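Local coordinates for Two-component system sensor histidine kinase (Bacteroides thetaiotaomicron, PDB 3OTT), which probably senses saccharides through the extracellular propeller and sandwich domains held in this chain, and is thought to pass the signal on by histidine phosphorylation, at residues 178-183 / 214-219; 204-207 / 212-215; 227-232 / 252-257. All blocks are in the same frame, centred on the assembly; numbering follows the deposited sequence.

Interaction 1: residues 178-183 / 214-219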
# COMPACT_ATOMS: atom_id res chain seq x y z
N GLU B 178 -13.42 -29.88 -0.03
CA GLU B 178 -13.42 -30.47 -1.36
C GLU B 178 -12.06 -31.16 -1.61
O GLU B 178 -11.02 -30.49 -1.50
CB GLU B 178 -13.63 -29.33 -2.37
CG GLU B 178 -13.55 -29.81 -3.81
CD GLU B 178 -13.59 -28.67 -4.87
OE1 GLU B 178 -13.43 -27.45 -4.53
OE2 GLU B 178 -13.74 -29.06 -6.07
N GLY B 179 -12.04 -32.43 -1.94
CA GLY B 179 -10.80 -33.14 -2.33
C GLY B 179 -10.15 -32.65 -3.63
O GLY B 179 -10.84 -32.10 -4.50
N ILE B 180 -8.82 -32.79 -3.73
CA ILE B 180 -8.10 -32.47 -4.96
C ILE B 180 -7.21 -33.66 -5.26
O ILE B 180 -6.17 -33.84 -4.62
CB ILE B 180 -7.21 -31.19 -4.88
CG1 ILE B 180 -8.06 -29.98 -4.65
CG2 ILE B 180 -6.41 -30.99 -6.17
CD1 ILE B 180 -7.28 -28.90 -3.90
N PRO B 181 -7.62 -34.49 -6.22
CA PRO B 181 -6.96 -35.75 -6.53
C PRO B 181 -5.61 -35.50 -7.16
O PRO B 181 -5.48 -34.58 -7.94
CB PRO B 181 -7.91 -36.40 -7.59
CG PRO B 181 -9.27 -35.67 -7.45
CD PRO B 181 -8.81 -34.25 -7.07
N LEU B 182 -4.63 -36.33 -6.84
CA LEU B 182 -3.27 -36.07 -7.30
C LEU B 182 -2.85 -37.22 -8.18
O LEU B 182 -2.89 -38.37 -7.79
CB LEU B 182 -2.31 -35.86 -6.11
CG LEU B 182 -2.60 -34.66 -5.17
CD1 LEU B 182 -1.88 -34.84 -3.85
CD2 LEU B 182 -2.20 -33.30 -5.72
N PRO B 183 -2.48 -36.90 -9.41
CA PRO B 183 -2.26 -37.95 -10.45
C PRO B 183 -0.90 -38.63 -10.26
O PRO B 183 0.16 -37.99 -10.24
CB PRO B 183 -2.31 -37.15 -11.78
CG PRO B 183 -1.85 -35.75 -11.41
CD PRO B 183 -2.50 -35.55 -9.98
N PHE B 214 4.07 -31.71 -6.98
CA PHE B 214 2.98 -31.26 -7.85
C PHE B 214 2.88 -29.78 -7.88
O PHE B 214 3.18 -29.11 -6.87
CB PHE B 214 1.66 -31.80 -7.38
CG PHE B 214 1.56 -33.30 -7.44
CD1 PHE B 214 1.86 -34.07 -6.33
CD2 PHE B 214 1.11 -33.95 -8.62
CE1 PHE B 214 1.72 -35.53 -6.39
CE2 PHE B 214 0.98 -35.36 -8.70
CZ PHE B 214 1.31 -36.16 -7.56
N GLN B 215 2.42 -29.24 -9.00
CA GLN B 215 1.87 -27.90 -9.00
C GLN B 215 0.39 -27.99 -9.29
O GLN B 215 -0.00 -28.58 -10.29
CB GLN B 215 2.47 -27.12 -10.12
CG GLN B 215 3.82 -26.62 -9.83
CD GLN B 215 4.44 -25.98 -11.05
OE1 GLN B 215 4.97 -26.67 -11.94
NE2 GLN B 215 4.42 -24.64 -11.09
N TYR B 216 -0.44 -27.34 -8.48
CA TYR B 216 -1.89 -27.24 -8.75
C TYR B 216 -2.20 -25.80 -9.12
O TYR B 216 -1.68 -24.89 -8.50
CB TYR B 216 -2.64 -27.68 -7.52
CG TYR B 216 -4.11 -27.30 -7.48
CD1 TYR B 216 -5.03 -27.97 -8.29
CD2 TYR B 216 -4.58 -26.29 -6.65
CE1 TYR B 216 -6.35 -27.68 -8.29
CE2 TYR B 216 -5.96 -25.96 -6.69
CZ TYR B 216 -6.85 -26.71 -7.53
OH TYR B 216 -8.22 -26.53 -7.60
N PHE B 217 -3.06 -25.59 -10.11
CA PHE B 217 -3.34 -24.23 -10.61
C PHE B 217 -4.80 -23.98 -10.41
O PHE B 217 -5.64 -24.47 -11.23
CB PHE B 217 -3.01 -24.10 -12.11
CG PHE B 217 -1.59 -24.39 -12.43
CD1 PHE B 217 -0.66 -23.36 -12.43
CD2 PHE B 217 -1.16 -25.71 -12.72
CE1 PHE B 217 0.71 -23.60 -12.75
CE2 PHE B 217 0.19 -25.96 -13.01
CZ PHE B 217 1.14 -24.90 -13.02
N PRO B 218 -5.14 -23.23 -9.35
CA PRO B 218 -6.55 -23.03 -8.99
C PRO B 218 -7.35 -22.31 -10.08
O PRO B 218 -8.55 -22.52 -10.19
CB PRO B 218 -6.51 -22.22 -7.67
CG PRO B 218 -5.02 -22.10 -7.27
CD PRO B 218 -4.17 -22.62 -8.40
N SER B 219 -6.72 -21.48 -10.88
CA SER B 219 -7.46 -20.82 -11.96
C SER B 219 -8.09 -21.75 -13.02
O SER B 219 -9.04 -21.36 -13.67
CB SER B 219 -6.61 -19.78 -12.64
OG SER B 219 -5.57 -20.46 -13.29

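Interaction 2: residues 204-207 / 212-215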
# COMPACT_ATOMS: atom_id res chain seq x y z
N CYS B 204 0.38 -20.91 -8.64
CA CYS B 204 0.08 -22.30 -8.30
C CYS B 204 0.24 -22.49 -6.81
O CYS B 204 0.78 -21.66 -6.09
CB CYS B 204 1.04 -23.28 -9.05
SG CYS B 204 2.84 -23.02 -8.65
N VAL B 205 -0.20 -23.64 -6.37
CA VAL B 205 0.18 -24.17 -5.08
C VAL B 205 1.07 -25.36 -5.34
O VAL B 205 0.66 -26.29 -5.96
CB VAL B 205 -1.04 -24.65 -4.33
CG1 VAL B 205 -0.65 -25.25 -2.97
CG2 VAL B 205 -2.00 -23.49 -4.13
N TRP B 206 2.32 -25.30 -4.85
CA TRP B 206 3.19 -26.46 -4.77
C TRP B 206 2.85 -27.42 -3.67
O TRP B 206 2.48 -27.00 -2.59
CB TRP B 206 4.58 -25.98 -4.54
CG TRP B 206 5.14 -25.14 -5.61
CD1 TRP B 206 5.19 -23.77 -5.66
CD2 TRP B 206 5.84 -25.62 -6.75
NE1 TRP B 206 5.86 -23.37 -6.81
CE2 TRP B 206 6.29 -24.50 -7.47
CE3 TRP B 206 6.15 -26.92 -7.22
CZ2 TRP B 206 7.03 -24.62 -8.64
CZ3 TRP B 206 6.91 -27.04 -8.42
CH2 TRP B 206 7.33 -25.89 -9.10
N ILE B 207 2.94 -28.71 -3.97
CA ILE B 207 2.49 -29.82 -3.12
C ILE B 207 3.57 -30.91 -3.05
O ILE B 207 3.92 -31.52 -4.03
CB ILE B 207 1.20 -30.46 -3.69
CG1 ILE B 207 0.13 -29.36 -3.94
CG2 ILE B 207 0.64 -31.47 -2.67
CD1 ILE B 207 -0.82 -29.70 -5.05
N TYR B 212 6.71 -37.32 -5.18
CA TYR B 212 6.33 -36.39 -6.23
C TYR B 212 6.30 -35.01 -5.66
O TYR B 212 6.01 -34.83 -4.47
CB TYR B 212 4.91 -36.68 -6.69
CG TYR B 212 4.71 -37.99 -7.35
CD1 TYR B 212 4.35 -39.12 -6.62
CD2 TYR B 212 4.88 -38.12 -8.74
CE1 TYR B 212 4.17 -40.36 -7.24
CE2 TYR B 212 4.66 -39.35 -9.38
CZ TYR B 212 4.33 -40.46 -8.63
OH TYR B 212 4.10 -41.66 -9.29
N LEU B 213 6.53 -34.07 -6.54
CA LEU B 213 6.28 -32.67 -6.35
C LEU B 213 5.20 -32.25 -7.43
O LEU B 213 5.41 -32.48 -8.64
CB LEU B 213 7.58 -31.92 -6.64
CG LEU B 213 7.54 -30.40 -6.44
CD1 LEU B 213 7.03 -30.02 -5.02
CD2 LEU B 213 8.91 -29.77 -6.73
N PHE B 214 4.07 -31.71 -6.98
CA PHE B 214 2.98 -31.26 -7.85
C PHE B 214 2.88 -29.78 -7.88
O PHE B 214 3.18 -29.11 -6.87
CB PHE B 214 1.66 -31.80 -7.38
CG PHE B 214 1.56 -33.30 -7.44
CD1 PHE B 214 1.86 -34.07 -6.33
CD2 PHE B 214 1.11 -33.95 -8.62
CE1 PHE B 214 1.72 -35.53 -6.39
CE2 PHE B 214 0.98 -35.36 -8.70
CZ PHE B 214 1.31 -36.16 -7.56
N GLN B 215 2.42 -29.24 -9.00
CA GLN B 215 1.87 -27.90 -9.00
C GLN B 215 0.39 -27.99 -9.29
O GLN B 215 -0.00 -28.58 -10.29
CB GLN B 215 2.47 -27.12 -10.12
CG GLN B 215 3.82 -26.62 -9.83
CD GLN B 215 4.44 -25.98 -11.05
OE1 GLN B 215 4.97 -26.67 -11.94
NE2 GLN B 215 4.42 -24.64 -11.09

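Interaction 3: residues 227-232 / 252-257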
# COMPACT_ATOMS: atom_id res chain seq x y z
N GLU B 227 7.89 -33.18 -10.64
CA GLU B 227 9.06 -34.02 -10.42
C GLU B 227 8.58 -35.36 -9.82
O GLU B 227 7.55 -35.42 -9.15
CB GLU B 227 10.05 -33.38 -9.44
CG GLU B 227 10.50 -31.97 -9.78
CD GLU B 227 11.33 -31.91 -11.09
OE1 GLU B 227 11.92 -32.94 -11.50
OE2 GLU B 227 11.36 -30.81 -11.70
N ALA B 228 9.32 -36.44 -10.10
CA ALA B 228 9.04 -37.77 -9.58
C ALA B 228 10.38 -38.26 -9.05
O ALA B 228 11.35 -38.35 -9.78
CB ALA B 228 8.46 -38.69 -10.71
N PHE B 229 10.44 -38.47 -7.74
CA PHE B 229 11.69 -38.78 -7.07
C PHE B 229 11.36 -39.98 -6.21
O PHE B 229 11.08 -39.82 -5.02
CB PHE B 229 12.02 -37.66 -6.07
CG PHE B 229 12.40 -36.33 -6.69
CD1 PHE B 229 13.04 -36.24 -7.93
CD2 PHE B 229 12.23 -35.17 -5.96
CE1 PHE B 229 13.44 -34.99 -8.46
CE2 PHE B 229 12.63 -33.91 -6.49
CZ PHE B 229 13.24 -33.84 -7.75
N HIS B 230 11.36 -41.16 -6.80
CA HIS B 230 11.07 -42.41 -6.07
C HIS B 230 11.93 -42.60 -4.82
O HIS B 230 13.13 -42.22 -4.83
CB HIS B 230 11.37 -43.55 -7.01
CG HIS B 230 11.06 -44.89 -6.45
ND1 HIS B 230 11.95 -45.94 -6.54
CD2 HIS B 230 9.97 -45.36 -5.80
CE1 HIS B 230 11.41 -47.01 -5.97
NE2 HIS B 230 10.21 -46.67 -5.51
N ASN B 231 11.37 -43.19 -3.76
CA ASN B 231 12.09 -43.35 -2.45
C ASN B 231 12.64 -42.02 -1.85
O ASN B 231 13.50 -42.04 -0.94
CB ASN B 231 13.23 -44.38 -2.52
CG ASN B 231 12.74 -45.83 -2.74
OD1 ASN B 231 11.61 -46.21 -2.37
ND2 ASN B 231 13.60 -46.65 -3.36
N ASN B 232 12.15 -40.88 -2.33
CA ASN B 232 12.49 -39.60 -1.69
C ASN B 232 11.17 -38.95 -1.31
O ASN B 232 10.15 -39.26 -1.90
CB ASN B 232 13.33 -38.74 -2.64
CG ASN B 232 14.28 -37.74 -1.90
OD1 ASN B 232 14.24 -37.56 -0.65
ND2 ASN B 232 15.14 -37.07 -2.70
N GLY B 252 18.65 -34.26 0.56
CA GLY B 252 19.21 -32.96 0.24
C GLY B 252 18.19 -32.01 -0.35
O GLY B 252 17.00 -32.22 -0.29
N LEU B 253 18.73 -30.96 -0.95
CA LEU B 253 18.01 -29.82 -1.49
C LEU B 253 17.95 -29.82 -3.02
O LEU B 253 18.95 -30.05 -3.68
CB LEU B 253 18.72 -28.51 -1.02
CG LEU B 253 18.16 -27.16 -1.48
CD1 LEU B 253 16.74 -26.85 -0.98
CD2 LEU B 253 19.13 -26.10 -1.05
N TYR B 254 16.76 -29.57 -3.56
CA TYR B 254 16.57 -29.45 -4.99
C TYR B 254 16.07 -28.06 -5.22
O TYR B 254 15.32 -27.50 -4.40
CB TYR B 254 15.55 -30.43 -5.51
CG TYR B 254 16.06 -31.85 -5.57
CD1 TYR B 254 16.05 -32.63 -4.43
CD2 TYR B 254 16.55 -32.41 -6.77
CE1 TYR B 254 16.45 -33.94 -4.47
CE2 TYR B 254 17.00 -33.74 -6.82
CZ TYR B 254 16.93 -34.50 -5.65
OH TYR B 254 17.41 -35.79 -5.56
N VAL B 255 16.56 -27.48 -6.31
CA VAL B 255 16.24 -26.11 -6.65
C VAL B 255 15.65 -26.15 -8.08
O VAL B 255 16.33 -26.55 -9.02
CB VAL B 255 17.53 -25.19 -6.58
CG1 VAL B 255 17.27 -23.80 -7.04
CG2 VAL B 255 18.14 -25.13 -5.24
N TYR B 256 14.41 -25.66 -8.22
CA TYR B 256 13.68 -25.68 -9.50
C TYR B 256 13.57 -24.26 -10.04
O TYR B 256 13.12 -23.30 -9.34
CB TYR B 256 12.26 -26.30 -9.26
CG TYR B 256 11.35 -26.23 -10.49
CD1 TYR B 256 10.60 -25.10 -10.72
CD2 TYR B 256 11.31 -27.28 -11.46
CE1 TYR B 256 9.75 -24.99 -11.86
CE2 TYR B 256 10.50 -27.16 -12.61
CZ TYR B 256 9.72 -26.01 -12.78
OH TYR B 256 8.92 -25.82 -13.84
N HIS B 257 13.90 -24.11 -11.31
CA HIS B 257 13.82 -22.80 -11.93
C HIS B 257 12.73 -22.85 -12.99
O HIS B 257 11.69 -22.21 -12.80
CB HIS B 257 15.19 -22.34 -12.46
CG HIS B 257 15.12 -21.11 -13.33
ND1 HIS B 257 14.77 -19.86 -12.85
CD2 HIS B 257 15.37 -20.95 -14.65
CE1 HIS B 257 14.79 -18.98 -13.84
NE2 HIS B 257 15.16 -19.62 -14.94

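Interaction 1: residues 178-183 / 214-219
The carbonyl oxygen of Pro183 is approached by two groups: Gln225 hydrogen-bonds it through its side-chain NE2, and the rim of the Phe214 ring lies close by. Pro183 O sits in the plane of that ring, 3.2 Å from Phe214 CE2 and 3.4 Å from Phe214 CZ, where the slightly positive C-H edge is likely to suit a carbonyl. The pyrrolidine stands above the ring plane beside CE2, with Pro183 CD 3.7 Å from Phe214 CE2, on the same side as Leu182. Leu182 covers that face. Its CB is 4.1 Å from the centroid of the Phe214 ring, 20° off the normal, a CH-pi contact, while its CD2 branch reaches back over Phe214 CG. Two residues on from Phe214, Tyr216 turns its ring toward 178-183 because CG is anti to the backbone N (chi1 164°). Ile180, near the end of strand 176-180, crosses it at about a right angle, with Ile180 CG2 3.9 Å from Tyr216 CE1 and CD1 above the ring; Pro218 N lies over the opposite face. Ile223 touches both Ile180 and Tyr216, and Leu191 touches both Leu182 and Phe214. Such apolar side-chain packing, where the outermost strand of one four-stranded blade and its exit loop lie against the next blade, is characteristic of a beta-propeller.

Interaction 2: residues 204-207 / 212-215
Gln215 lays its side chain flat on the indole of Trp206, amide and ring planes only 4° apart. The CG methylene makes the CH-pi contact, 3.5 Å from the centroid of the Trp206 six-membered ring, and the amide runs on above CH2 and CZ2. From there Gln215 NE2 gives a hydrogen bond to Cys204 SG at 3.3 Å, nearly straight at 176° and in the amide plane. The sulfur can receive it because chi1 of 60° places it between the backbone N and the carbonyl carbon, above the same indole face as the glutamine. Leu213 adds an apolar contact, its CD2 3.8 Å from Trp206 CZ3. Below these side chains the backbones pair through Ile207 N to Phe214 O (2.9 Å) and Phe214 N to Ile207 O (3.0 Å), and on the other face of the sheet Ile207 CB meets Phe214 CB at 4.0 Å. Further out, Thr226 OG1 bonds Gln215 OE1, Asp199 takes the indole NE1, and Tyr256 meets Trp206 edge-to-face. With an alanine replacing Trp206, the Gln215 amide would probably be set freer to turn from Cys204, and Asp199 would be left without its indole mate. Trp206 and Gln215 form a non-hydrogen-bonded pair, Ile207 and Phe214 a hydrogen-bonded one: an antiparallel beta hairpin that supplies the two middle strands of a four-stranded propeller blade.

Interaction 3: residues 227-232 / 252-257
Phe229 and Tyr254 each set CG anti to their own carbonyl carbon (chi1 -70° for Phe229), a rotation that swings the two rings into the space between the strands until they overlap. They slide past each other from opposite directions and stack face-to-face, the ring centroids of Phe229 and Tyr254 4.4 Å apart and the planes inclined by 26°. The tilt and offset bring the Phe229 tip nearest, with Phe229 CZ 3.7 Å from Tyr254 CD2. Beneath the other face of the Phe229 ring lies the CB of Glu227, so the phenyl group is held between a tyrosine and an aliphatic carbon. The Glu227 chain then bends at chi2 (-65°) and carries its carboxylate to the rim of Tyr256, where Glu227 OE2 lies near the ring plane, 3.5 Å from Tyr256 CD2. This is an approach to a C-H edge; the Tyr256 hydroxyl has its hydrogen bond with Asp259. Asn232 reaches Tyr254 from the end of the turn, its ND2 3.8 Å from Tyr254 CE1 and its amide plane steeply inclined to the ring, while its OD1 makes a weak hydrogen bond with the backbone N of Asp250. A type II beta turn closed by Asn232 N to Phe229 O (3.1 Å) sets Phe229 and Asn232 side by side against the tyrosine. The contact thus bridges consecutive blades of the propeller: strand 222-229 ends one, strand 232-239 begins the next, and strand 252-256 lies within that second blade between strands 245-249 and 264-266, with Leu263 touching Glu227, Phe229 and Tyr254 from the adjoining loop.

Overall arrangement
Interactions 1 and 3 join the blade of strands 193-199 to 222-229 to the blades before and after it, and interaction 2 lies inside that blade. Interactions 1 and 2, with centres about 8 Å apart, have Phe214 and Gln215 in common, but of the two only Phe214 works in both contacts; Gln215 acts in interaction 2. Strand 222-229 carries the path onward, through a probable hydrogen bond from Leu213 N to Glu227 O (3.1 Å). Interaction 3 is centred about 12 Å from interaction 2 and 19 Å from interaction 1; at its junction Trp206 CH2 comes within 3.7 Å of Tyr256 CD1. None of the segments contributes to the pocket holding the hexatantalum dodecabromide cluster, which includes Ser31, Gln288 and Arg634.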